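Local atomic coordinates of lipolytic enzyme, G-D-S-L family (Bacteroides thetaiotaomicron, PDB entry 7BR2), a protein that breaks down the calcium-channel drug diltiazem in a gut bacterium, as a serine esterase of the SGNH (GDSL) hydrolase family. Residues Y95-N98 with E104-E107; F87-S92 with S138-T143; Q108-S113 with I159-E164; Q119-F124 with N173-T178. All blocks are in the same frame, centred on the assembly; numbering follows the deposited sequence.

Interaction 1: residues Y95-N98 with E104-E107; sequences YEYN and EFGE
F105, on the first turns of helix 102-125, is packed on two sides by a short 3-10 turn that precedes the helix. Over one face sits E96: its CB lies 3.4 Å from the ring centroid and 8° off the normal, a CH-pi contact. The chain then bends at chi2 and runs out over the CE1-CZ rim, with OE1 3.6 Å from F105 CZ and the carboxylate nearly parallel to the ring. The second contact is a T-shaped stack in which the CD2-CE2 edge of F105 points at the face of Y97, centroids 5.1 Å apart and planes at 87°. A chi1 of 177° turns the F105 ring away from its own N into this corner. An alanine here would be likely to strip E96 and the Y97 face of their shared partner and open a gap beneath the turn. Further out, G106 CA lies 3.6 Å from Y97 OH, where a CB would sit tightly against the Y97 ring, and the hydroxyl hydrogen-bonds T158 OG1 and S92 O. Two touching aromatics and an aliphatic stem thus fold the end of a beta-to-alpha loop onto the helix of a beta-alpha-beta crossover of the three-layer SGNH hydrolase fold.

Interaction 2: residues F87-S92 with S138-T143; sequences FGMNDS and SPYDET
M89 belongs to the Gly-x-Asn-Asp sequence that marks SGNH hydrolases after the third strand of the central sheet, and its methyl group meets the backbone that follows the neighbouring strand. The CE atom does nearly all the touching: it is 3.6 Å from P139 O, 3.6 Å from Y140 N and 4.0 Å from Y140 CB. With chi1 at -178°, bends at the next two torsions swing the thioether across to segment 138-143, where it crosses the Y140 side chain at about a right angle. No hydrogen bond joins the segments, and each has its own internal bonds. G88 O accepts both S92 N, at 2.9 Å, and S92 OG, at 2.8 Å, the hydroxyl approaching in the carbonyl plane, which ties the turn around M89 together. Farther along the other segment, D141 OD1 accepts T143 N at 3.2 Å, forming an Asx turn, while Y140 OH bonds to F152 N. M89 also packs on N27 and I206, next to the residues of a probable Ser-His-Asp triad without touching them. Two strand-end loops that meet through a buried methionine line the C-terminal edge of the sheet, where SGNH enzymes place their active site.

Interaction 3: residues Q108-S113 with I159-E164; sequences QKYQES and IKRIIE
Y110 and R161 stack between two helices, 102-125 and 155-173, that serve as successive crossovers on one side of the parallel sheet in the SGNH alpha/beta fold. The short segments run roughly parallel, 9.9 Å apart at their axes with a crossing angle of -30°. The charged part of the contact is a cation-pi stack: the guanidinium lies flat on one ring face, R161 CZ 4.0 Å from the Y110 centroid and the planes 18° apart. It is displaced toward the CD2-CE2 side, so that R161 NH2 comes within 3.5 Å of Y110 CE2. A bend at chi3 (80°) folds the arginine over the ring, and a salt bridge from R161 NH1 to E107 OE1, one turn earlier on the tyrosine's helix, restrains its rotation. A leucine in place of Y110 would probably leave the guanidinium without its flat platform, held from this helix chiefly by E107 and freer to turn. The apolar part lies deeper. I162 CG1 comes obliquely to Y110 CD1, at 4.0 Å, the two side chains pointing past one another, while F87 packs on I162 and S113 from the strand-end loop. Polar and apolar neighbours finally meet at S113, whose hydroxyl hydrogen-bonds D91 OD2 while I162 CD1 lies 3.5 Å from S113 OG.

Interaction 4: residues Q119-F124 with N173-T178; sequences QMEKRF and NGWEFT
A Schellman motif ends helix 155-173 at N173 and G174, and the two residues flanking that glycine, N173 and W175, turn back onto helix 102-125 just before strand 176-179 starts, at the edge of the SGNH parallel sheet. The polar half of the contact belongs to E121. Its CG is anti to the backbone N (chi1 -169°) and the chain then runs extended, delivering OE2 to the helix end, where N173 ND2 donates to it over 3.1 Å with an N-H...O angle of 145°. The donor meets the anti side of the carboxylate close to its plane, while the amide and carboxylate planes stand almost perpendicular. The same oxygen also accepts from S169 OG, pairs with R172 NH2 and takes a bond from a water at 2.8 Å from E121 OE2. So many donors would be expected to favour the ionised form and to pin the carboxylate in place. Beside it, the indole of W175 enters by the rim of its six-membered ring: CH2 is 3.8 Å from E121 CG and 3.6 Å from F124 CB. From its own segment, N173 CB covers one face of the indole, 3.5 Å above the W175 ring plane, and the backbone E121 O approaches the ring edge in plane, 3.8 Å from W175 CH2.

How the interactions relate
Helix 102-125 is the common member of interactions 1, 3 and 4, which meet it at its start, its first half and its far end. Interactions 3 and 4 both pair it with the helix 155-173 region, on the helix body and where that helix gives way to strand 176-179. Chemistry follows place: the three partly buried contacts combine aromatic packing with charged side chains at the periphery, whereas interaction 2, wholly buried beside the probable active site, relies on a single thioether against backbone, with each loop braced by side-chain-to-backbone bonds. Interactions 1, 2 and 3 touch one another in a continuous cluster; interaction 4 adjoins interaction 3 through I163 and F177 but stays clear of the other two.

Interaction 1: residues Y95-N98 with E104-E107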
loop_
_atom_site.group_PDB
_atom_site.type_symbol
_atom_site.label_atom_id
_atom_site.label_comp_id
_atom_site.label_asym_id
_atom_site.label_seq_id
_atom_site.Cartn_x
_atom_site.Cartn_y
_atom_site.Cartn_z
ATOM N N TYR A 95 -4.000 24.341 -13.333
ATOM C CA TYR A 95 -4.085 25.785 -13.095
ATOM C C TYR A 95 -5.324 26.404 -13.741
ATOM O O TYR A 95 -5.918 27.337 -13.184
ATOM C CB TYR A 95 -2.810 26.471 -13.585
ATOM C CG TYR A 95 -1.608 26.240 -12.691
ATOM C CD1 TYR A 95 -0.770 25.145 -12.885
ATOM C CD2 TYR A 95 -1.311 27.117 -11.653
ATOM C CE1 TYR A 95 0.337 24.929 -12.070
ATOM C CE2 TYR A 95 -0.205 26.911 -10.831
ATOM C CZ TYR A 95 0.617 25.815 -11.044
ATOM O OH TYR A 95 1.714 25.601 -10.230
ATOM N N GLU A 96 -5.729 25.910 -14.914
ATOM C CA GLU A 96 -6.850 26.503 -15.635
ATOM C C GLU A 96 -8.168 26.447 -14.874
ATOM O O GLU A 96 -9.120 27.122 -15.283
ATOM C CB GLU A 96 -7.052 25.816 -16.985
ATOM C CG GLU A 96 -5.990 26.074 -18.038
ATOM C CD GLU A 96 -4.783 25.157 -17.914
ATOM O OE1 GLU A 96 -4.524 24.639 -16.802
ATOM O OE2 GLU A 96 -4.125 24.921 -18.951
ATOM N N TYR A 97 -8.268 25.668 -13.793
ATOM C CA TYR A 97 -9.514 25.669 -13.031
ATOM C C TYR A 97 -9.743 27.000 -12.340
ATOM O O TYR A 97 -10.887 27.313 -11.994
ATOM C CB TYR A 97 -9.535 24.544 -11.991
ATOM C CG TYR A 97 -9.872 23.203 -12.582
ATOM C CD1 TYR A 97 -11.173 22.911 -12.988
ATOM C CD2 TYR A 97 -8.893 22.230 -12.760
ATOM C CE1 TYR A 97 -11.495 21.686 -13.549
ATOM C CE2 TYR A 97 -9.204 20.998 -13.323
ATOM C CZ TYR A 97 -10.508 20.732 -13.719
ATOM O OH TYR A 97 -10.836 19.518 -14.283
ATOM N N ASN A 98 -8.687 27.785 -12.128
ATOM C CA ASN A 98 -8.818 29.096 -11.517
ATOM C C ASN A 98 -8.810 30.208 -12.556
ATOM O O ASN A 98 -8.696 31.389 -12.201
ATOM C CB ASN A 98 -7.704 29.298 -10.489
ATOM C CG ASN A 98 -7.801 28.318 -9.324
ATOM O OD1 ASN A 98 -8.874 27.789 -9.017
ATOM N ND2 ASN A 98 -6.672 28.050 -8.692
ATOM N N GLU A 104 -15.563 24.859 -19.034
ATOM C CA GLU A 104 -15.229 24.318 -20.343
ATOM C C GLU A 104 -13.921 23.527 -20.291
ATOM O O GLU A 104 -13.808 22.457 -20.902
ATOM C CB GLU A 104 -15.133 25.488 -21.328
ATOM C CG GLU A 104 -16.418 26.358 -21.338
ATOM C CD GLU A 104 -16.359 27.534 -20.343
ATOM O OE1 GLU A 104 -15.764 27.359 -19.251
ATOM O OE2 GLU A 104 -16.947 28.607 -20.631
ATOM N N PHE A 105 -12.951 24.005 -19.500
ATOM C CA PHE A 105 -11.695 23.284 -19.302
ATOM C C PHE A 105 -11.939 21.923 -18.667
ATOM O O PHE A 105 -11.414 20.906 -19.130
ATOM C CB PHE A 105 -10.765 24.109 -18.418
ATOM C CG PHE A 105 -9.465 23.426 -18.078
ATOM C CD1 PHE A 105 -8.422 23.381 -18.990
ATOM C CD2 PHE A 105 -9.292 22.817 -16.845
ATOM C CE1 PHE A 105 -7.222 22.759 -18.665
ATOM C CE2 PHE A 105 -8.099 22.190 -16.519
ATOM C CZ PHE A 105 -7.065 22.162 -17.432
ATOM N N GLY A 106 -12.698 21.899 -17.566
ATOM C CA GLY A 106 -13.038 20.644 -16.922
ATOM C C GLY A 106 -13.699 19.670 -17.870
ATOM O O GLY A 106 -13.383 18.477 -17.869
ATOM N N GLU A 107 -14.610 20.169 -18.711
ATOM C CA GLU A 107 -15.315 19.279 -19.628
ATOM C C GLU A 107 -14.373 18.746 -20.702
ATOM O O GLU A 107 -14.404 17.552 -21.029
ATOM C CB GLU A 107 -16.509 19.998 -20.257
ATOM C CG GLU A 107 -17.197 19.226 -21.379
ATOM C CD GLU A 107 -18.014 18.067 -20.851
ATOM O OE1 GLU A 107 -18.373 18.094 -19.658
ATOM O OE2 GLU A 107 -18.305 17.134 -21.621
#

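Interaction 2: residues F87-S92 with S138-T143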
loop_
_atom_site.group_PDB
_atom_site.type_symbol
_atom_site.label_atom_id
_atom_site.label_comp_id
_atom_site.label_asym_id
_atom_site.label_seq_id
_atom_site.Cartn_x
_atom_site.Cartn_y
_atom_site.Cartn_z
ATOM N N PHE A 87 -6.074 6.459 -12.467
ATOM C CA PHE A 87 -5.617 7.615 -13.230
ATOM C C PHE A 87 -6.578 8.761 -12.962
ATOM O O PHE A 87 -7.607 8.595 -12.298
ATOM C CB PHE A 87 -5.538 7.324 -14.735
ATOM C CG PHE A 87 -6.876 7.104 -15.380
ATOM C CD1 PHE A 87 -7.597 5.950 -15.130
ATOM C CD2 PHE A 87 -7.419 8.060 -16.224
ATOM C CE1 PHE A 87 -8.834 5.753 -15.715
ATOM C CE2 PHE A 87 -8.646 7.868 -16.812
ATOM C CZ PHE A 87 -9.358 6.713 -16.560
ATOM N N GLY A 88 -6.234 9.941 -13.473
ATOM C CA GLY A 88 -7.121 11.086 -13.401
ATOM C C GLY A 88 -6.515 12.303 -12.733
ATOM O O GLY A 88 -6.952 13.422 -13.001
ATOM N N MET A 89 -5.558 12.109 -11.828
ATOM C CA MET A 89 -4.980 13.272 -11.158
ATOM C C MET A 89 -4.333 14.224 -12.160
ATOM O O MET A 89 -4.472 15.451 -12.048
ATOM C CB MET A 89 -3.982 12.837 -10.087
ATOM C CG MET A 89 -3.367 14.014 -9.320
ATOM S SD MET A 89 -4.527 15.033 -8.363
ATOM C CE MET A 89 -4.948 13.950 -6.998
ATOM N N ASN A 90 -3.641 13.679 -13.164
ATOM C CA ASN A 90 -3.050 14.494 -14.217
ATOM C C ASN A 90 -4.044 14.785 -15.328
ATOM O O ASN A 90 -4.037 15.880 -15.890
ATOM C CB ASN A 90 -1.807 13.802 -14.772
ATOM C CG ASN A 90 -0.669 13.798 -13.783
ATOM O OD1 ASN A 90 -0.318 14.846 -13.226
ATOM N ND2 ASN A 90 -0.108 12.621 -13.525
ATOM N N ASP A 91 -4.877 13.803 -15.677
ATOM C CA ASP A 91 -5.872 14.012 -16.719
ATOM C C ASP A 91 -6.750 15.223 -16.416
ATOM O O ASP A 91 -7.102 15.993 -17.317
ATOM C CB ASP A 91 -6.731 12.751 -16.879
ATOM C CG ASP A 91 -5.900 11.471 -17.047
ATOM O OD1 ASP A 91 -5.089 11.158 -16.133
ATOM O OD2 ASP A 91 -6.070 10.773 -18.082
ATOM N N SER A 92 -7.111 15.412 -15.148
ATOM C CA SER A 92 -8.057 16.461 -14.788
ATOM C C SER A 92 -7.515 17.863 -15.044
ATOM O O SER A 92 -8.307 18.790 -15.241
ATOM C CB SER A 92 -8.445 16.333 -13.320
ATOM O OG SER A 92 -7.295 16.115 -12.526
ATOM N N SER A 138 -6.986 8.294 -5.495
ATOM C CA SER A 138 -7.046 9.177 -4.349
ATOM C C SER A 138 -7.343 10.610 -4.813
ATOM O O SER A 138 -7.065 10.972 -5.956
ATOM C CB SER A 138 -5.727 9.103 -3.570
ATOM O OG SER A 138 -4.610 9.308 -4.417
ATOM N N PRO A 139 -7.892 11.451 -3.939
ATOM C CA PRO A 139 -8.452 12.725 -4.398
ATOM C C PRO A 139 -7.466 13.886 -4.362
ATOM O O PRO A 139 -6.425 13.843 -3.706
ATOM C CB PRO A 139 -9.587 12.962 -3.393
ATOM C CG PRO A 139 -9.013 12.417 -2.098
ATOM C CD PRO A 139 -8.133 11.240 -2.494
ATOM N N TYR A 140 -7.823 14.938 -5.098
ATOM C CA TYR A 140 -7.214 16.249 -4.902
ATOM C C TYR A 140 -7.929 16.941 -3.744
ATOM O O TYR A 140 -9.144 17.171 -3.806
ATOM C CB TYR A 140 -7.305 17.089 -6.173
ATOM C CG TYR A 140 -6.719 18.475 -6.023
ATOM C CD1 TYR A 140 -5.347 18.686 -6.088
ATOM C CD2 TYR A 140 -7.537 19.573 -5.793
ATOM C CE1 TYR A 140 -4.808 19.955 -5.940
ATOM C CE2 TYR A 140 -7.002 20.855 -5.644
ATOM C CZ TYR A 140 -5.641 21.037 -5.716
ATOM O OH TYR A 140 -5.111 22.305 -5.571
ATOM N N ASP A 141 -7.194 17.252 -2.678
ATOM C CA ASP A 141 -7.815 17.774 -1.459
ATOM C C ASP A 141 -8.065 19.272 -1.609
ATOM O O ASP A 141 -7.164 20.087 -1.413
ATOM C CB ASP A 141 -6.932 17.508 -0.252
ATOM C CG ASP A 141 -7.634 17.821 1.048
ATOM O OD1 ASP A 141 -8.762 18.370 1.011
ATOM O OD2 ASP A 141 -7.036 17.551 2.107
ATOM N N GLU A 142 -9.316 19.637 -1.883
ATOM C CA GLU A 142 -9.708 21.026 -2.096
ATOM C C GLU A 142 -10.013 21.786 -0.810
ATOM O O GLU A 142 -9.998 23.020 -0.822
ATOM C CB GLU A 142 -10.958 21.056 -2.980
ATOM C CG GLU A 142 -10.774 20.516 -4.380
ATOM C CD GLU A 142 -12.091 20.424 -5.146
ATOM O OE1 GLU A 142 -13.154 20.735 -4.561
ATOM O OE2 GLU A 142 -12.054 20.153 -6.362
ATOM N N THR A 143 -10.234 21.085 0.304
ATOM C CA THR A 143 -10.748 21.702 1.519
ATOM C C THR A 143 -9.685 21.948 2.587
ATOM O O THR A 143 -9.904 22.774 3.479
ATOM C CB THR A 143 -11.892 20.844 2.086
ATOM O OG1 THR A 143 -11.404 19.552 2.479
ATOM C CG2 THR A 143 -12.962 20.645 1.029
#

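Interaction 3: residues Q108-S113 with I159-E164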
loop_
_atom_site.group_PDB
_atom_site.type_symbol
_atom_site.label_atom_id
_atom_site.label_comp_id
_atom_site.label_asym_id
_atom_site.label_seq_id
_atom_site.Cartn_x
_atom_site.Cartn_y
_atom_site.Cartn_z
ATOM N N GLN A 108 -13.495 19.606 -21.223
ATOM C CA GLN A 108 -12.548 19.166 -22.239
ATOM C C GLN A 108 -11.580 18.136 -21.669
ATOM O O GLN A 108 -11.275 17.130 -22.320
ATOM C CB GLN A 108 -11.783 20.381 -22.773
ATOM C CG GLN A 108 -12.688 21.344 -23.528
ATOM C CD GLN A 108 -12.004 22.638 -23.947
ATOM O OE1 GLN A 108 -11.020 23.071 -23.334
ATOM N NE2 GLN A 108 -12.569 23.296 -24.963
ATOM N N LYS A 109 -11.127 18.345 -20.435
ATOM C CA LYS A 109 -10.209 17.395 -19.820
ATOM C C LYS A 109 -10.898 16.061 -19.541
ATOM O O LYS A 109 -10.317 14.993 -19.775
ATOM C CB LYS A 109 -9.634 17.985 -18.532
ATOM C CG LYS A 109 -8.593 19.068 -18.759
ATOM C CD LYS A 109 -7.682 18.684 -19.920
ATOM C CE LYS A 109 -6.291 19.277 -19.766
ATOM N NZ LYS A 109 -5.483 19.196 -21.017
ATOM N N TYR A 110 -12.145 16.102 -19.063
ATOM C CA TYR A 110 -12.888 14.862 -18.867
ATOM C C TYR A 110 -13.041 14.102 -20.177
ATOM O O TYR A 110 -12.863 12.874 -20.219
ATOM C CB TYR A 110 -14.255 15.152 -18.246
ATOM C CG TYR A 110 -15.186 13.969 -18.313
ATOM C CD1 TYR A 110 -15.104 12.942 -17.393
ATOM C CD2 TYR A 110 -16.136 13.875 -19.313
ATOM C CE1 TYR A 110 -15.944 11.852 -17.472
ATOM C CE2 TYR A 110 -16.979 12.796 -19.398
ATOM C CZ TYR A 110 -16.882 11.786 -18.479
ATOM O OH TYR A 110 -17.737 10.709 -18.583
ATOM N N GLN A 111 -13.370 14.812 -21.259
ATOM C CA GLN A 111 -13.589 14.130 -22.532
ATOM C C GLN A 111 -12.301 13.513 -23.055
ATOM O O GLN A 111 -12.286 12.346 -23.471
ATOM C CB GLN A 111 -14.177 15.103 -23.560
ATOM C CG GLN A 111 -15.606 15.534 -23.231
ATOM C CD GLN A 111 -16.576 14.369 -23.233
ATOM O OE1 GLN A 111 -16.377 13.381 -23.937
ATOM N NE2 GLN A 111 -17.607 14.458 -22.408
ATOM N N GLU A 112 -11.203 14.269 -22.996
ATOM C CA GLU A 112 -9.914 13.738 -23.425
ATOM C C GLU A 112 -9.531 12.509 -22.605
ATOM O O GLU A 112 -9.078 11.488 -23.154
ATOM C CB GLU A 112 -8.855 14.827 -23.301
ATOM C CG GLU A 112 -7.501 14.474 -23.871
ATOM C CD GLU A 112 -6.416 15.457 -23.462
ATOM O OE1 GLU A 112 -5.240 15.198 -23.793
ATOM O OE2 GLU A 112 -6.741 16.499 -22.844
ATOM N N SER A 113 -9.764 12.567 -21.294
ATOM C CA SER A 113 -9.368 11.464 -20.439
ATOM C C SER A 113 -10.129 10.195 -20.797
ATOM O O SER A 113 -9.518 9.147 -21.025
ATOM C CB SER A 113 -9.590 11.827 -18.978
ATOM O OG SER A 113 -9.033 10.836 -18.154
ATOM N N ILE A 159 -12.114 14.819 -11.439
ATOM C CA ILE A 159 -11.571 13.518 -11.055
ATOM C C ILE A 159 -12.699 12.528 -10.766
ATOM O O ILE A 159 -12.709 11.401 -11.280
ATOM C CB ILE A 159 -10.623 13.666 -9.852
ATOM C CG1 ILE A 159 -9.352 14.410 -10.263
ATOM C CG2 ILE A 159 -10.268 12.321 -9.280
ATOM C CD1 ILE A 159 -8.437 14.715 -9.106
ATOM N N LYS A 160 -13.684 12.947 -9.969
ATOM C CA LYS A 160 -14.801 12.072 -9.630
ATOM C C LYS A 160 -15.602 11.672 -10.862
ATOM O O LYS A 160 -16.121 10.552 -10.926
ATOM C CB LYS A 160 -15.708 12.742 -8.590
ATOM C CG LYS A 160 -15.176 12.653 -7.164
ATOM C CD LYS A 160 -15.781 13.701 -6.253
ATOM C CE LYS A 160 -17.263 13.455 -6.020
ATOM N NZ LYS A 160 -17.802 14.342 -4.936
ATOM N N ARG A 161 -15.734 12.569 -11.841
ATOM C CA ARG A 161 -16.395 12.197 -13.095
ATOM C C ARG A 161 -15.639 11.080 -13.804
ATOM O O ARG A 161 -16.244 10.126 -14.317
ATOM C CB ARG A 161 -16.515 13.409 -14.014
ATOM C CG ARG A 161 -17.618 14.369 -13.654
ATOM C CD ARG A 161 -17.717 15.463 -14.705
ATOM N NE ARG A 161 -18.445 15.019 -15.892
ATOM C CZ ARG A 161 -18.466 15.690 -17.041
ATOM N NH1 ARG A 161 -17.786 16.829 -17.150
ATOM N NH2 ARG A 161 -19.166 15.231 -18.073
ATOM N N ILE A 162 -14.310 11.207 -13.877
ATOM C CA ILE A 162 -13.510 10.138 -14.477
ATOM C C ILE A 162 -13.711 8.829 -13.707
ATOM O O ILE A 162 -13.873 7.750 -14.298
ATOM C CB ILE A 162 -12.023 10.552 -14.545
ATOM C CG1 ILE A 162 -11.854 11.809 -15.408
ATOM C CG2 ILE A 162 -11.179 9.415 -15.108
ATOM C CD1 ILE A 162 -10.471 12.408 -15.374
ATOM N N ILE A 163 -13.744 8.910 -12.379
ATOM C CA ILE A 163 -13.917 7.704 -11.578
ATOM C C ILE A 163 -15.287 7.076 -11.819
ATOM O O ILE A 163 -15.417 5.849 -11.853
ATOM C CB ILE A 163 -13.682 8.021 -10.095
ATOM C CG1 ILE A 163 -12.225 8.450 -9.903
ATOM C CG2 ILE A 163 -14.021 6.812 -9.242
ATOM C CD1 ILE A 163 -11.851 8.837 -8.509
ATOM N N GLU A 164 -16.323 7.894 -12.022
ATOM C CA GLU A 164 -17.639 7.343 -12.350
ATOM C C GLU A 164 -17.633 6.668 -13.713
ATOM O O GLU A 164 -18.276 5.624 -13.899
ATOM C CB GLU A 164 -18.715 8.432 -12.285
ATOM C CG GLU A 164 -19.564 8.422 -11.010
ATOM C CD GLU A 164 -20.078 7.015 -10.636
ATOM O OE1 GLU A 164 -20.894 6.448 -11.407
ATOM O OE2 GLU A 164 -19.695 6.486 -9.568
#

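Interaction 4: residues Q119-F124 with N173-T178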
loop_
_atom_site.group_PDB
_atom_site.type_symbol
_atom_site.label_atom_id
_atom_site.label_comp_id
_atom_site.label_asym_id
_atom_site.label_seq_id
_atom_site.Cartn_x
_atom_site.Cartn_y
_atom_site.Cartn_z
ATOM N N GLN A 119 -9.338 3.512 -25.204
ATOM C CA GLN A 119 -8.268 2.730 -25.815
ATOM C C GLN A 119 -7.785 1.656 -24.846
ATOM O O GLN A 119 -7.707 0.463 -25.183
ATOM C CB GLN A 119 -7.127 3.675 -26.195
ATOM C CG GLN A 119 -7.451 4.692 -27.299
ATOM C CD GLN A 119 -7.892 4.041 -28.590
ATOM O OE1 GLN A 119 -9.082 3.859 -28.842
ATOM N NE2 GLN A 119 -6.922 3.647 -29.401
ATOM N N MET A 120 -7.510 2.066 -23.610
ATOM C CA MET A 120 -7.086 1.080 -22.614
ATOM C C MET A 120 -8.157 0.011 -22.392
ATOM O O MET A 120 -7.848 -1.186 -22.332
ATOM C CB MET A 120 -6.752 1.769 -21.292
ATOM C CG MET A 120 -5.619 2.776 -21.363
ATOM S SD MET A 120 -5.235 3.330 -19.699
ATOM C CE MET A 120 -4.112 2.041 -19.275
ATOM N N GLU A 121 -9.418 0.435 -22.300
ATOM C CA GLU A 121 -10.541 -0.450 -22.012
ATOM C C GLU A 121 -10.638 -1.534 -23.062
ATOM O O GLU A 121 -10.821 -2.719 -22.747
ATOM C CB GLU A 121 -11.824 0.375 -21.999
ATOM C CG GLU A 121 -13.062 -0.296 -21.479
ATOM C CD GLU A 121 -14.304 0.517 -21.806
ATOM O OE1 GLU A 121 -14.211 1.440 -22.640
ATOM O OE2 GLU A 121 -15.368 0.243 -21.225
ATOM N N LYS A 122 -10.533 -1.127 -24.327
ATOM C CA LYS A 122 -10.468 -2.089 -25.413
ATOM C C LYS A 122 -9.324 -3.075 -25.199
ATOM O O LYS A 122 -9.502 -4.285 -25.386
ATOM C CB LYS A 122 -10.323 -1.363 -26.749
ATOM C CG LYS A 122 -10.092 -2.326 -27.889
ATOM C CD LYS A 122 -10.303 -1.696 -29.262
ATOM C CE LYS A 122 -10.479 -2.810 -30.313
ATOM N NZ LYS A 122 -9.336 -3.780 -30.337
ATOM N N ARG A 123 -8.140 -2.584 -24.788
ATOM C CA ARG A 123 -7.037 -3.527 -24.561
ATOM C C ARG A 123 -7.359 -4.501 -23.434
ATOM O O ARG A 123 -7.074 -5.696 -23.538
ATOM C CB ARG A 123 -5.718 -2.807 -24.255
ATOM C CG ARG A 123 -5.294 -1.766 -25.259
ATOM C CD ARG A 123 -4.803 -2.387 -26.585
ATOM N NE ARG A 123 -4.047 -3.636 -26.454
ATOM C CZ ARG A 123 -2.713 -3.703 -26.381
ATOM N NH1 ARG A 123 -2.105 -4.883 -26.288
ATOM N NH2 ARG A 123 -1.984 -2.590 -26.397
ATOM N N PHE A 124 -7.948 -4.003 -22.348
ATOM C CA PHE A 124 -8.242 -4.850 -21.199
ATOM C C PHE A 124 -9.265 -5.922 -21.546
ATOM O O PHE A 124 -9.169 -7.059 -21.071
ATOM C CB PHE A 124 -8.718 -3.991 -20.025
ATOM C CG PHE A 124 -7.697 -2.976 -19.554
ATOM C CD1 PHE A 124 -6.334 -3.186 -19.747
ATOM C CD2 PHE A 124 -8.104 -1.794 -18.957
ATOM C CE1 PHE A 124 -5.398 -2.252 -19.319
ATOM C CE2 PHE A 124 -7.181 -0.850 -18.527
ATOM C CZ PHE A 124 -5.824 -1.078 -18.704
ATOM N N ASN A 173 -18.260 -4.410 -18.185
ATOM C CA ASN A 173 -17.299 -5.400 -18.647
ATOM C C ASN A 173 -17.070 -6.540 -17.668
ATOM O O ASN A 173 -16.288 -7.443 -17.967
ATOM C CB ASN A 173 -15.985 -4.698 -18.979
ATOM C CG ASN A 173 -16.156 -3.702 -20.097
ATOM O OD1 ASN A 173 -16.559 -4.082 -21.193
ATOM N ND2 ASN A 173 -15.859 -2.434 -19.839
ATOM N N GLY A 174 -17.738 -6.538 -16.523
ATOM C CA GLY A 174 -17.544 -7.625 -15.588
ATOM C C GLY A 174 -16.271 -7.503 -14.790
ATOM O O GLY A 174 -15.702 -8.518 -14.375
ATOM N N TRP A 175 -15.809 -6.279 -14.561
ATOM C CA TRP A 175 -14.617 -6.002 -13.781
ATOM C C TRP A 175 -15.010 -5.555 -12.380
ATOM O O TRP A 175 -16.102 -5.034 -12.161
ATOM C CB TRP A 175 -13.786 -4.917 -14.456
ATOM C CG TRP A 175 -13.383 -5.273 -15.830
ATOM C CD1 TRP A 175 -13.269 -6.531 -16.339
ATOM C CD2 TRP A 175 -12.982 -4.375 -16.868
ATOM N NE1 TRP A 175 -12.849 -6.473 -17.641
ATOM C CE2 TRP A 175 -12.657 -5.161 -17.991
ATOM C CE3 TRP A 175 -12.867 -2.985 -16.959
ATOM C CZ2 TRP A 175 -12.229 -4.600 -19.200
ATOM C CZ3 TRP A 175 -12.443 -2.427 -18.161
ATOM C CH2 TRP A 175 -12.127 -3.235 -19.262
ATOM N N GLU A 176 -14.087 -5.731 -11.435
ATOM C CA GLU A 176 -14.307 -5.254 -10.080
ATOM C C GLU A 176 -13.979 -3.767 -9.986
ATOM O O GLU A 176 -13.272 -3.208 -10.824
ATOM C CB GLU A 176 -13.475 -6.063 -9.076
ATOM C CG GLU A 176 -13.676 -7.576 -9.224
ATOM C CD GLU A 176 -12.673 -8.412 -8.439
ATOM O OE1 GLU A 176 -13.117 -9.273 -7.652
ATOM O OE2 GLU A 176 -11.450 -8.228 -8.625
ATOM N N PHE A 177 -14.520 -3.118 -8.954
ATOM C CA PHE A 177 -14.324 -1.687 -8.780
ATOM C C PHE A 177 -14.150 -1.380 -7.300
ATOM O O PHE A 177 -14.881 -1.911 -6.457
ATOM C CB PHE A 177 -15.513 -0.877 -9.337
ATOM C CG PHE A 177 -15.426 0.607 -9.053
ATOM C CD1 PHE A 177 -15.912 1.149 -7.860
ATOM C CD2 PHE A 177 -14.842 1.468 -9.980
ATOM C CE1 PHE A 177 -15.811 2.513 -7.594
ATOM C CE2 PHE A 177 -14.744 2.841 -9.727
ATOM C CZ PHE A 177 -15.231 3.362 -8.529
ATOM N N THR A 178 -13.204 -0.492 -7.000
ATOM C CA THR A 178 -13.068 0.097 -5.678
ATOM C C THR A 178 -12.622 1.542 -5.853
ATOM O O THR A 178 -12.057 1.913 -6.883
ATOM C CB THR A 178 -12.080 -0.676 -4.808
ATOM O OG1 THR A 178 -12.085 -0.123 -3.490
ATOM C CG2 THR A 178 -10.677 -0.583 -5.385
HETATM O O HOH W 1 -17.073 -1.143 -22.960
#